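Local coordinates for protein D-alanine--D-alanine ligase (Acinetobacter baumannii ACICU, PDB 5D8D) that catalyses the ATP-dependent joining of two D-alanine molecules into the dipeptide D-alanyl-D-alanine for building the peptidoglycan of the bacterial cell wall, at residues T53-Y58 / Q76-W81; P193-R198 / K286-S291; T5-V10 / L295-L300; V101-I106 / Q244-E249. All coordinates share one frame; numbering follows the deposited sequence.

Contact 1 of 4, residues T53-Y58 / Q76-W81; sequences TELVNY and QGVLEW
Leu55 makes every touch across this contact through one methyl group. Leu55 CD1 lies 3.8 Å from Leu79 CD2, and Val78 CG2 is 3.9 Å from Leu55 CD1. The side chain of Leu55 runs at about a right angle to that of Val78 and at a slant to that of Leu79, so the methyl rests beside two consecutive helical residues. CG of Leu55 stands opposite the carbonyl carbon (chi1 -78°), which carries the branched end toward the helix. Leucine suits the place because it is long enough to bridge two backbones whose closest CA atoms are 8.0 Å apart; Val78, whose CB points toward the 3-10 segment, needs only a short branch.

The apolar patch belongs to the Rossmann-like N-terminal domain. Leu55 also packs on Ala11 and Leu13 of the central parallel strand 9-13, and Leu79 on Ala61 and Ile63 of strand 60-63, so the two residues meet over the sheet. Val78 also packs against Gly77 of the second subunit, so this helix reaches the dimer interface.

None of the polar bonds links the two segments; one cluster lies inside the 3-10 segment. Glu54 O accepts two donors of Asn57 from the same face of its carbonyl plane: the backbone N at 3.2 Å and ND2, whose distance to Glu54 O is 3.0 Å. The latter bond is bent, 134° at the hydrogen. Asparagine is short enough to fold back and give its amide to the carbonyl of its own turn. Tyr58 N donates to Leu55 O, and the Tyr58 hydroxyl is hydrogen-bonded to Glu43 OE1 of the outer strand 41-45.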
loop_
_atom_site.group_PDB
_atom_site.type_symbol
_atom_site.label_atom_id
_atom_site.label_comp_id
_atom_site.label_asym_id
_atom_site.label_seq_id
_atom_site.Cartn_x
_atom_site.Cartn_y
_atom_site.Cartn_z
ATOM N N THR A 53 -17.299 8.422 -10.398
ATOM C CA THR A 53 -17.651 7.796 -11.698
ATOM C C THR A 53 -17.687 8.755 -12.861
ATOM O O THR A 53 -17.476 8.354 -13.986
ATOM C CB THR A 53 -18.996 7.040 -11.648
ATOM O OG1 THR A 53 -20.070 7.933 -11.293
ATOM C CG2 THR A 53 -18.875 5.888 -10.640
ATOM N N GLU A 54 -17.913 10.029 -12.568
ATOM C CA GLU A 54 -17.949 11.107 -13.587
ATOM C C GLU A 54 -16.577 11.545 -14.138
ATOM O O GLU A 54 -16.495 12.358 -15.064
ATOM C CB GLU A 54 -18.738 12.292 -13.035
ATOM C CG GLU A 54 -20.165 11.898 -12.639
ATOM C CD GLU A 54 -21.025 13.058 -12.152
ATOM O OE1 GLU A 54 -20.920 14.158 -12.732
ATOM O OE2 GLU A 54 -21.823 12.863 -11.208
ATOM N N LEU A 55 -15.514 10.954 -13.596
ATOM C CA LEU A 55 -14.167 11.094 -14.109
ATOM C C LEU A 55 -14.009 10.498 -15.479
ATOM O O LEU A 55 -13.053 10.814 -16.189
ATOM C CB LEU A 55 -13.138 10.439 -13.149
ATOM C CG LEU A 55 -12.787 11.255 -11.888
ATOM C CD1 LEU A 55 -12.051 10.412 -10.859
ATOM C CD2 LEU A 55 -11.939 12.465 -12.233
ATOM N N VAL A 56 -14.943 9.640 -15.863
ATOM C CA VAL A 56 -14.916 9.039 -17.198
ATOM C C VAL A 56 -15.040 10.094 -18.313
ATOM O O VAL A 56 -14.549 9.891 -19.417
ATOM C CB VAL A 56 -15.992 7.923 -17.287
ATOM C CG1 VAL A 56 -17.384 8.508 -17.548
ATOM C CG2 VAL A 56 -15.600 6.884 -18.322
ATOM N N ASN A 57 -15.623 11.256 -17.992
ATOM C CA ASN A 57 -15.681 12.419 -18.906
ATOM C C ASN A 57 -14.336 13.154 -19.176
ATOM O O ASN A 57 -14.340 14.188 -19.823
ATOM C CB ASN A 57 -16.693 13.427 -18.358
ATOM C CG ASN A 57 -18.103 12.861 -18.256
ATOM O OD1 ASN A 57 -18.691 12.458 -19.250
ATOM N ND2 ASN A 57 -18.637 12.804 -17.044
ATOM N N TYR A 58 -13.200 12.623 -18.704
ATOM C CA TYR A 58 -11.910 13.286 -18.817
ATOM C C TYR A 58 -10.837 12.377 -19.405
ATOM O O TYR A 58 -10.866 11.167 -19.253
ATOM C CB TYR A 58 -11.457 13.813 -17.437
ATOM C CG TYR A 58 -12.389 14.863 -16.909
ATOM C CD1 TYR A 58 -12.270 16.192 -17.295
ATOM C CD2 TYR A 58 -13.433 14.517 -16.090
ATOM C CE1 TYR A 58 -13.155 17.162 -16.834
ATOM C CE2 TYR A 58 -14.341 15.464 -15.638
ATOM C CZ TYR A 58 -14.200 16.781 -16.010
ATOM O OH TYR A 58 -15.103 17.675 -15.512
ATOM N N GLN A 76 -6.389 6.966 -6.556
ATOM C CA GLN A 76 -5.556 6.317 -7.599
ATOM C C GLN A 76 -6.179 4.957 -7.992
ATOM O O GLN A 76 -6.146 4.550 -9.146
ATOM C CB GLN A 76 -4.151 6.071 -7.085
ATOM C CG GLN A 76 -3.276 7.299 -6.792
ATOM C CD GLN A 76 -3.709 8.107 -5.591
ATOM O OE1 GLN A 76 -4.515 7.672 -4.805
ATOM N NE2 GLN A 76 -3.193 9.295 -5.463
ATOM N N GLY A 77 -6.766 4.271 -7.008
ATOM C CA GLY A 77 -7.559 3.064 -7.244
ATOM C C GLY A 77 -8.648 3.291 -8.273
ATOM O O GLY A 77 -8.737 2.545 -9.288
ATOM N N VAL A 78 -9.456 4.336 -8.054
ATOM C CA VAL A 78 -10.559 4.609 -9.008
ATOM C C VAL A 78 -10.031 4.971 -10.384
ATOM O O VAL A 78 -10.585 4.551 -11.407
ATOM C CB VAL A 78 -11.731 5.565 -8.537
ATOM C CG1 VAL A 78 -11.835 5.734 -7.019
ATOM C CG2 VAL A 78 -11.748 6.881 -9.261
ATOM N N LEU A 79 -8.947 5.712 -10.410
ATOM C CA LEU A 79 -8.407 6.142 -11.665
ATOM C C LEU A 79 -7.858 4.962 -12.453
ATOM O O LEU A 79 -8.055 4.907 -13.660
ATOM C CB LEU A 79 -7.345 7.219 -11.458
ATOM C CG LEU A 79 -7.913 8.544 -10.985
ATOM C CD1 LEU A 79 -6.770 9.343 -10.460
ATOM C CD2 LEU A 79 -8.605 9.321 -12.106
ATOM N N GLU A 80 -7.173 4.035 -11.784
ATOM C CA GLU A 80 -6.729 2.783 -12.423
ATOM C C GLU A 80 -7.936 1.995 -12.982
ATOM O O GLU A 80 -7.927 1.613 -14.152
ATOM C CB GLU A 80 -5.952 1.905 -11.437
ATOM C CG GLU A 80 -4.588 2.432 -10.985
ATOM C CD GLU A 80 -3.565 2.487 -12.097
ATOM O OE1 GLU A 80 -3.812 1.884 -13.161
ATOM O OE2 GLU A 80 -2.519 3.155 -11.907
ATOM N N TRP A 81 -8.966 1.813 -12.150
ATOM C CA TRP A 81 -10.192 1.103 -12.510
ATOM C C TRP A 81 -10.853 1.680 -13.759
ATOM O O TRP A 81 -11.198 0.951 -14.677
ATOM C CB TRP A 81 -11.175 1.149 -11.329
ATOM C CG TRP A 81 -12.297 0.240 -11.482
ATOM C CD1 TRP A 81 -13.563 0.575 -11.829
ATOM C CD2 TRP A 81 -12.284 -1.185 -11.331
ATOM N NE1 TRP A 81 -14.355 -0.541 -11.889
ATOM C CE2 TRP A 81 -13.590 -1.641 -11.607
ATOM C CE3 TRP A 81 -11.295 -2.119 -11.020
ATOM C CZ2 TRP A 81 -13.938 -3.007 -11.567
ATOM C CZ3 TRP A 81 -11.632 -3.462 -11.000
ATOM C CH2 TRP A 81 -12.946 -3.892 -11.257
#

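Contact 2 of 4, residues P193-R198 / K286-S291; sequences PLPVIR and KAVGYS
The turn that holds Ala287 and Val288 against Leu194 and Pro195 is closed by a backbone bond, Gly289 N to Lys286 O at 3.2 Å. It spans a type I turn, and the same bond is one of the pair that defines a Schellman motif, the other running from Tyr290 N to Ala285 O. Gly289 has positive phi (116°), a conformation in which a side chain would press on the preceding carbonyl oxygen; glycine is therefore the natural residue here.

With the helix end folded over in this way, Ala287 and Val288 both point at the strand. The contacts they make are apolar. Leu194 CD2 meets Val288 CG1 at 3.8 Å, the two side chains lying at about a right angle, so that one methyl of each does the touching. Pro195 presents the outer atoms of its ring: CG is 4.0 Å from Ala287 CB, and CD comes to 4.3 Å from Val288 CB. The single methyl of Ala287 is enough to meet the ring edge, and proline, rigid and apolar, suits a place where strand 192-198 is interrupted.

Leu194 is the buried partner and also packs on Leu189 of the neighbouring strand 181-189, whereas Ala287 and Val288 lie largely open to solvent. Just beyond, Ser291 caps the N-terminus of helix 292-301. The whole is an edge contact of the ATP-grasp domain, in which the turn between two C-terminal helices leans on one of the two outer strands of the antiparallel sheet 192-198, 181-189, 252-259, 264-270.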
loop_
_atom_site.group_PDB
_atom_site.type_symbol
_atom_site.label_atom_id
_atom_site.label_comp_id
_atom_site.label_asym_id
_atom_site.label_seq_id
_atom_site.Cartn_x
_atom_site.Cartn_y
_atom_site.Cartn_z
ATOM N N PRO A 193 15.456 14.583 -8.345
ATOM C CA PRO A 193 15.540 15.543 -7.215
ATOM C C PRO A 193 15.762 16.987 -7.640
ATOM O O PRO A 193 16.524 17.264 -8.554
ATOM C CB PRO A 193 16.766 15.065 -6.426
ATOM C CG PRO A 193 17.228 13.790 -7.102
ATOM C CD PRO A 193 16.711 13.821 -8.493
ATOM N N LEU A 194 15.078 17.890 -6.967
ATOM C CA LEU A 194 15.208 19.303 -7.176
ATOM C C LEU A 194 16.067 19.821 -6.002
ATOM O O LEU A 194 16.277 19.100 -5.026
ATOM C CB LEU A 194 13.799 19.954 -7.206
ATOM C CG LEU A 194 12.938 19.659 -8.442
ATOM C CD1 LEU A 194 11.488 20.125 -8.241
ATOM C CD2 LEU A 194 13.547 20.305 -9.674
ATOM N N PRO A 195 16.563 21.074 -6.087
ATOM C CA PRO A 195 17.388 21.680 -5.023
ATOM C C PRO A 195 16.780 21.518 -3.657
ATOM O O PRO A 195 15.560 21.638 -3.521
ATOM C CB PRO A 195 17.391 23.164 -5.395
ATOM C CG PRO A 195 17.261 23.167 -6.862
ATOM C CD PRO A 195 16.337 22.031 -7.185
ATOM N N VAL A 196 17.612 21.249 -2.666
ATOM C CA VAL A 196 17.091 20.909 -1.332
ATOM C C VAL A 196 16.665 22.171 -0.583
ATOM O O VAL A 196 17.100 23.259 -0.912
ATOM C CB VAL A 196 17.962 19.890 -0.506
ATOM C CG1 VAL A 196 19.135 19.312 -1.262
ATOM C CG2 VAL A 196 18.363 20.391 0.849
ATOM N N ILE A 197 15.769 22.015 0.389
ATOM C CA ILE A 197 15.283 23.122 1.159
ATOM C C ILE A 197 15.363 22.779 2.631
ATOM O O ILE A 197 14.777 21.784 3.018
ATOM C CB ILE A 197 13.831 23.429 0.807
ATOM C CG1 ILE A 197 13.759 23.921 -0.634
ATOM C CG2 ILE A 197 13.261 24.490 1.780
ATOM C CD1 ILE A 197 12.344 24.241 -1.106
ATOM N N ARG A 198 16.037 23.600 3.446
ATOM C CA ARG A 198 15.981 23.458 4.910
ATOM C C ARG A 198 14.615 23.901 5.451
ATOM O O ARG A 198 14.056 24.885 4.993
ATOM C CB ARG A 198 17.063 24.312 5.604
ATOM C CG ARG A 198 17.349 23.927 7.068
ATOM C CD ARG A 198 18.000 25.039 7.890
ATOM N NE ARG A 198 18.864 25.818 7.021
ATOM C CZ ARG A 198 18.874 27.132 6.862
ATOM N NH1 ARG A 198 18.125 27.924 7.603
ATOM N NH2 ARG A 198 19.705 27.653 5.954
ATOM N N LYS A 286 11.257 26.543 -8.896
ATOM C CA LYS A 286 11.681 27.908 -9.241
ATOM C C LYS A 286 13.221 28.092 -9.151
ATOM O O LYS A 286 13.817 28.730 -10.012
ATOM C CB LYS A 286 10.959 28.915 -8.337
ATOM C CG LYS A 286 10.958 30.327 -8.889
ATOM C CD LYS A 286 10.563 31.360 -7.845
ATOM C CE LYS A 286 9.090 31.434 -7.608
ATOM N NZ LYS A 286 8.841 32.298 -6.416
ATOM N N ALA A 287 13.869 27.484 -8.161
ATOM C CA ALA A 287 15.310 27.538 -8.073
ATOM C C ALA A 287 16.043 26.876 -9.237
ATOM O O ALA A 287 17.261 26.866 -9.256
ATOM C CB ALA A 287 15.772 26.912 -6.778
ATOM N N VAL A 288 15.328 26.281 -10.171
ATOM C CA VAL A 288 15.960 25.611 -11.300
ATOM C C VAL A 288 15.283 25.991 -12.627
ATOM O O VAL A 288 15.524 25.366 -13.640
ATOM C CB VAL A 288 15.981 24.079 -10.990
ATOM C CG1 VAL A 288 14.817 23.298 -11.610
ATOM C CG2 VAL A 288 17.326 23.477 -11.333
ATOM N N GLY A 289 14.464 27.049 -12.622
ATOM C CA GLY A 289 13.900 27.602 -13.849
ATOM C C GLY A 289 12.397 27.536 -14.021
ATOM O O GLY A 289 11.895 28.160 -14.920
ATOM N N TYR A 290 11.659 26.799 -13.186
ATOM C CA TYR A 290 10.230 26.591 -13.480
ATOM C C TYR A 290 9.427 27.714 -12.881
ATOM O O TYR A 290 9.483 27.956 -11.686
ATOM C CB TYR A 290 9.708 25.207 -13.004
ATOM C CG TYR A 290 10.257 23.990 -13.759
ATOM C CD1 TYR A 290 11.423 23.375 -13.334
ATOM C CD2 TYR A 290 9.634 23.473 -14.880
ATOM C CE1 TYR A 290 11.959 22.272 -13.985
ATOM C CE2 TYR A 290 10.177 22.358 -15.562
ATOM C CZ TYR A 290 11.334 21.762 -15.090
ATOM O OH TYR A 290 11.915 20.673 -15.673
ATOM N N SER A 291 8.656 28.404 -13.699
ATOM C CA SER A 291 7.583 29.225 -13.120
ATOM C C SER A 291 6.633 28.218 -12.519
ATOM O O SER A 291 6.747 27.023 -12.799
ATOM C CB SER A 291 6.850 30.045 -14.186
ATOM O OG SER A 291 6.022 29.224 -15.009
#

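Contact 3 of 4, residues T5-V10 / L295-L300; sequences TKFGKV and LCVAIL
Leu300 is the bump of this contact, and its methyl CD2 fills the corner between the Phe7 face and Val10 CG1. Leu300 CD2 lies over one face of the Phe7 ring, 3.9 Å from the ring centroid and 16° off the normal, a CH-pi contact shifted toward the rim. Leu300 CG adds to it, at 3.7 Å from Phe7 CD1. Val10 CG1 meets Leu300 CD2 at 4.1 Å, the two side chains tip to tip. Leucine fits because that one methyl serves both partners; its chi1 of -171°, with CG opposite the backbone N, throws it out from helix 292-301.

The far face of the Phe7 ring is roofed by Lys6 CG, so the flat ring is sandwiched between two aliphatic groups. Val297, one turn back on the helix, adds a looser bump near the ring's end, CG1 to Phe7 CZ 4.4 Å. Gly8, with positive phi, lets the chain leave the short helix 3-7 and enter strand 9-13.

Phe7, Val10 and Leu300 are all buried and bring no polar side-chain atom into the contact, which implies that close fit and exclusion of water join the start of the N-terminal sheet to the C-terminal helix.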
loop_
_atom_site.group_PDB
_atom_site.type_symbol
_atom_site.label_atom_id
_atom_site.label_comp_id
_atom_site.label_asym_id
_atom_site.label_seq_id
_atom_site.Cartn_x
_atom_site.Cartn_y
_atom_site.Cartn_z
ATOM N N THR A 5 -5.021 20.524 -27.323
ATOM C CA THR A 5 -4.988 19.271 -28.078
ATOM C C THR A 5 -4.257 18.215 -27.274
ATOM O O THR A 5 -4.850 17.220 -26.897
ATOM C CB THR A 5 -4.344 19.482 -29.465
ATOM O OG1 THR A 5 -5.312 20.105 -30.318
ATOM C CG2 THR A 5 -3.869 18.165 -30.106
ATOM N N LYS A 6 -2.987 18.494 -26.988
ATOM C CA LYS A 6 -2.018 17.605 -26.326
ATOM C C LYS A 6 -2.541 16.877 -25.098
ATOM O O LYS A 6 -2.245 15.712 -24.936
ATOM C CB LYS A 6 -0.787 18.438 -25.932
ATOM C CG LYS A 6 0.386 17.710 -25.290
ATOM C CD LYS A 6 1.705 18.387 -25.678
ATOM C CE LYS A 6 2.921 17.923 -24.873
ATOM N NZ LYS A 6 3.239 18.836 -23.722
ATOM N N PHE A 7 -3.303 17.571 -24.251
ATOM C CA PHE A 7 -3.863 17.020 -22.991
ATOM C C PHE A 7 -5.366 16.735 -22.987
ATOM O O PHE A 7 -5.846 16.040 -22.061
ATOM C CB PHE A 7 -3.560 17.940 -21.797
ATOM C CG PHE A 7 -2.092 18.170 -21.566
ATOM C CD1 PHE A 7 -1.293 17.176 -21.017
ATOM C CD2 PHE A 7 -1.499 19.387 -21.879
ATOM C CE1 PHE A 7 0.066 17.400 -20.792
ATOM C CE2 PHE A 7 -0.153 19.612 -21.646
ATOM C CZ PHE A 7 0.626 18.611 -21.104
ATOM N N GLY A 8 -6.121 17.260 -23.959
ATOM C CA GLY A 8 -7.558 16.989 -23.979
ATOM C C GLY A 8 -8.183 17.503 -22.680
ATOM O O GLY A 8 -7.746 18.531 -22.163
ATOM N N LYS A 9 -9.188 16.799 -22.141
ATOM C CA LYS A 9 -9.943 17.328 -20.990
ATOM C C LYS A 9 -9.245 16.879 -19.738
ATOM O O LYS A 9 -9.091 15.691 -19.561
ATOM C CB LYS A 9 -11.403 16.902 -20.990
ATOM C CG LYS A 9 -12.223 17.588 -22.058
ATOM C CD LYS A 9 -13.717 17.321 -21.930
ATOM C CE LYS A 9 -14.377 18.234 -20.906
ATOM N NZ LYS A 9 -15.511 17.536 -20.235
ATOM N N VAL A 10 -8.784 17.823 -18.893
ATOM C CA VAL A 10 -8.125 17.446 -17.661
ATOM C C VAL A 10 -8.956 17.791 -16.476
ATOM O O VAL A 10 -9.513 18.860 -16.420
ATOM C CB VAL A 10 -6.610 17.821 -17.566
ATOM C CG1 VAL A 10 -6.082 18.545 -18.784
ATOM C CG2 VAL A 10 -6.229 18.449 -16.241
ATOM N N LEU A 295 5.891 24.495 -13.951
ATOM C CA LEU A 295 5.876 23.371 -13.024
ATOM C C LEU A 295 4.589 22.532 -13.196
ATOM O O LEU A 295 4.662 21.298 -13.256
ATOM C CB LEU A 295 6.027 23.878 -11.576
ATOM C CG LEU A 295 5.699 22.932 -10.446
ATOM C CD1 LEU A 295 6.609 21.717 -10.554
ATOM C CD2 LEU A 295 5.854 23.623 -9.106
ATOM N N CYS A 296 3.434 23.195 -13.321
ATOM C CA CYS A 296 2.172 22.491 -13.438
ATOM C C CYS A 296 2.095 21.742 -14.751
ATOM O O CYS A 296 1.726 20.599 -14.778
ATOM C CB CYS A 296 0.989 23.421 -13.258
ATOM S SG CYS A 296 0.799 24.044 -11.563
ATOM N N VAL A 297 2.492 22.347 -15.848
ATOM C CA VAL A 297 2.547 21.591 -17.099
ATOM C C VAL A 297 3.496 20.348 -16.995
ATOM O O VAL A 297 3.185 19.257 -17.484
ATOM C CB VAL A 297 2.911 22.522 -18.268
ATOM C CG1 VAL A 297 3.299 21.741 -19.524
ATOM C CG2 VAL A 297 1.720 23.430 -18.570
ATOM N N ALA A 298 4.622 20.513 -16.331
ATOM C CA ALA A 298 5.604 19.440 -16.238
ATOM C C ALA A 298 5.094 18.271 -15.371
ATOM O O ALA A 298 5.328 17.097 -15.691
ATOM C CB ALA A 298 6.930 19.984 -15.711
ATOM N N ILE A 299 4.408 18.579 -14.277
ATOM C CA ILE A 299 3.730 17.547 -13.512
ATOM C C ILE A 299 2.724 16.816 -14.442
ATOM O O ILE A 299 2.725 15.600 -14.532
ATOM C CB ILE A 299 3.070 18.128 -12.240
ATOM C CG1 ILE A 299 4.155 18.554 -11.244
ATOM C CG2 ILE A 299 2.126 17.130 -11.564
ATOM C CD1 ILE A 299 3.696 19.536 -10.152
ATOM N N LEU A 300 1.906 17.553 -15.164
ATOM C CA LEU A 300 0.886 16.935 -16.000
ATOM C C LEU A 300 1.494 16.098 -17.150
ATOM O O LEU A 300 0.866 15.180 -17.659
ATOM C CB LEU A 300 -0.035 18.026 -16.578
ATOM C CG LEU A 300 -1.286 17.563 -17.310
ATOM C CD1 LEU A 300 -2.128 16.677 -16.406
ATOM C CD2 LEU A 300 -2.088 18.772 -17.731
#

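Contact 4 of 4, residues V101-I106 / Q244-E249; sequences VKTKQI and QAVGAE
Helix 100-108 passes the C-terminal end of helix 229-245, bringing the CA atoms of Ile106 and Val246 to 6.3 Å. Ile106 CG2 does most of the touching: it lies 3.5 Å from Ala245 O, 4.1 Å from Val246 CA and, more loosely, 4.4 Å from Ala245 CB. A chi1 of -60° sets this methyl opposite the backbone N of Ile106. The branched isoleucine can thus face the helix end with one arm, and the small alanine leaves room for it. One turn earlier, Thr103 CG2 meets Val246 CG2 at 4.2 Å.

The helix 229-245 ends in a Schellman motif with Gly247 at positive phi, and Gly247 N bonds to Gln244 O at 2.9 Å; where a side chain would crowd the preceding carbonyl, glycine fits. The contact lies within the ATP-grasp region, the Thr103 side chain about 6 Å from that of Glu268, a predicted magnesium ligand.

Thr103 has two roles: its methyl packs on Val246, while the one OG1 proton must be shared between Asp99 O and Ile96 O. Ile96 also packs on both Ile106 and Val246. Lys102 of the second subunit packs on Ile106, and its NZ makes a weak hydrogen bond with Ala245 O.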
loop_
_atom_site.group_PDB
_atom_site.type_symbol
_atom_site.label_atom_id
_atom_site.label_comp_id
_atom_site.label_asym_id
_atom_site.label_seq_id
_atom_site.Cartn_x
_atom_site.Cartn_y
_atom_site.Cartn_z
ATOM N N VAL A 101 5.416 4.111 9.316
ATOM C CA VAL A 101 6.160 2.905 9.692
ATOM C C VAL A 101 6.383 2.027 8.488
ATOM O O VAL A 101 7.514 1.511 8.334
ATOM C CB VAL A 101 5.655 2.108 10.929
ATOM C CG1 VAL A 101 4.649 2.885 11.773
ATOM C CG2 VAL A 101 5.198 0.692 10.586
ATOM N N LYS A 102 5.366 1.875 7.616
ATOM C CA LYS A 102 5.541 0.999 6.442
ATOM C C LYS A 102 6.542 1.554 5.470
ATOM O O LYS A 102 7.296 0.800 4.873
ATOM C CB LYS A 102 4.214 0.656 5.749
ATOM C CG LYS A 102 3.343 -0.255 6.600
ATOM C CD LYS A 102 2.181 -0.812 5.824
ATOM C CE LYS A 102 1.317 -1.705 6.702
ATOM N NZ LYS A 102 0.469 -0.932 7.628
ATOM N N THR A 103 6.566 2.880 5.327
ATOM C CA THR A 103 7.615 3.563 4.563
ATOM C C THR A 103 9.026 3.223 5.115
ATOM O O THR A 103 9.941 2.920 4.359
ATOM C CB THR A 103 7.374 5.080 4.563
ATOM O OG1 THR A 103 6.160 5.381 3.865
ATOM C CG2 THR A 103 8.490 5.802 3.844
ATOM N N LYS A 104 9.193 3.299 6.426
ATOM C CA LYS A 104 10.508 3.035 7.040
ATOM C C LYS A 104 10.925 1.563 6.937
ATOM O O LYS A 104 12.094 1.270 6.717
ATOM C CB LYS A 104 10.538 3.466 8.497
ATOM C CG LYS A 104 10.570 4.958 8.710
ATOM C CD LYS A 104 10.031 5.270 10.105
ATOM C CE LYS A 104 10.781 6.347 10.851
ATOM N NZ LYS A 104 12.122 5.895 11.341
ATOM N N GLN A 105 9.965 0.649 7.060
ATOM C CA GLN A 105 10.262 -0.752 6.904
ATOM C C GLN A 105 10.715 -0.988 5.494
ATOM O O GLN A 105 11.731 -1.641 5.283
ATOM C CB GLN A 105 9.069 -1.604 7.232
ATOM C CG GLN A 105 8.640 -1.486 8.681
ATOM C CD GLN A 105 7.290 -2.101 9.027
ATOM O OE1 GLN A 105 7.088 -2.505 10.169
ATOM N NE2 GLN A 105 6.360 -2.164 8.077
ATOM N N ILE A 106 10.009 -0.434 4.513
ATOM C CA ILE A 106 10.523 -0.489 3.136
ATOM C C ILE A 106 11.948 0.076 3.019
ATOM O O ILE A 106 12.811 -0.488 2.299
ATOM C CB ILE A 106 9.624 0.237 2.129
ATOM C CG1 ILE A 106 8.210 -0.366 2.080
ATOM C CG2 ILE A 106 10.233 0.176 0.732
ATOM C CD1 ILE A 106 8.140 -1.854 1.861
ATOM N N GLN A 244 12.524 5.951 -5.151
ATOM C CA GLN A 244 12.379 4.701 -5.894
ATOM C C GLN A 244 11.992 3.504 -5.038
ATOM O O GLN A 244 11.120 2.723 -5.419
ATOM C CB GLN A 244 13.654 4.391 -6.662
ATOM C CG GLN A 244 13.823 5.318 -7.854
ATOM C CD GLN A 244 15.224 5.417 -8.424
ATOM O OE1 GLN A 244 15.398 5.940 -9.532
ATOM N NE2 GLN A 244 16.232 4.976 -7.678
ATOM N N ALA A 245 12.586 3.381 -3.861
ATOM C CA ALA A 245 12.345 2.214 -3.021
ATOM C C ALA A 245 10.891 2.034 -2.679
ATOM O O ALA A 245 10.364 0.949 -2.726
ATOM C CB ALA A 245 13.155 2.275 -1.748
ATOM N N VAL A 246 10.253 3.118 -2.310
ATOM C CA VAL A 246 8.893 3.086 -1.824
ATOM C C VAL A 246 7.957 3.043 -3.032
ATOM O O VAL A 246 6.757 2.863 -2.864
ATOM C CB VAL A 246 8.664 4.302 -0.918
ATOM C CG1 VAL A 246 8.293 5.522 -1.755
ATOM C CG2 VAL A 246 7.616 4.007 0.121
ATOM N N GLY A 247 8.505 3.201 -4.247
ATOM C CA GLY A 247 7.724 3.146 -5.472
ATOM C C GLY A 247 7.039 4.457 -5.876
ATOM O O GLY A 247 6.075 4.431 -6.644
ATOM N N ALA A 248 7.536 5.606 -5.387
ATOM C CA ALA A 248 6.969 6.915 -5.763
ATOM C C ALA A 248 7.307 7.219 -7.209
ATOM O O ALA A 248 8.338 6.738 -7.685
ATOM C CB ALA A 248 7.487 8.021 -4.859
ATOM N N GLU A 249 6.463 7.993 -7.901
ATOM C CA GLU A 249 6.724 8.350 -9.319
ATOM C C GLU A 249 6.354 9.785 -9.569
ATOM O O GLU A 249 5.425 10.296 -8.945
ATOM C CB GLU A 249 5.890 7.521 -10.300
ATOM C CG GLU A 249 6.355 6.095 -10.576
ATOM C CD GLU A 249 5.373 5.401 -11.525
ATOM O OE1 GLU A 249 5.459 5.635 -12.764
ATOM O OE2 GLU A 249 4.473 4.667 -11.032
#

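How the contacts relate
All four contacts rest mainly on apolar side chains, though in contact 4 a methyl comes nearest to a backbone carbonyl oxygen at a helix end. Contacts 1, 3 and 4 are buried; contact 2 lies at the domain's surface, with Ala287 and Val288 exposed. Contacts 1 and 3 both lean on strand 9-13 of the N-terminal sheet, and they meet where the Tyr58 ring packs on Val10. Contact 3 adds a CH-pi element to plain methyl packing. Contacts 2 and 3 adjoin through helix 292-301, where Tyr290 touches Leu295 and Ala298. Contacts 2 and 4 lie within the ATP-grasp region, and both use a helix ending in a glycine Schellman motif. Contacts 1 and 4 both reach the second subunit.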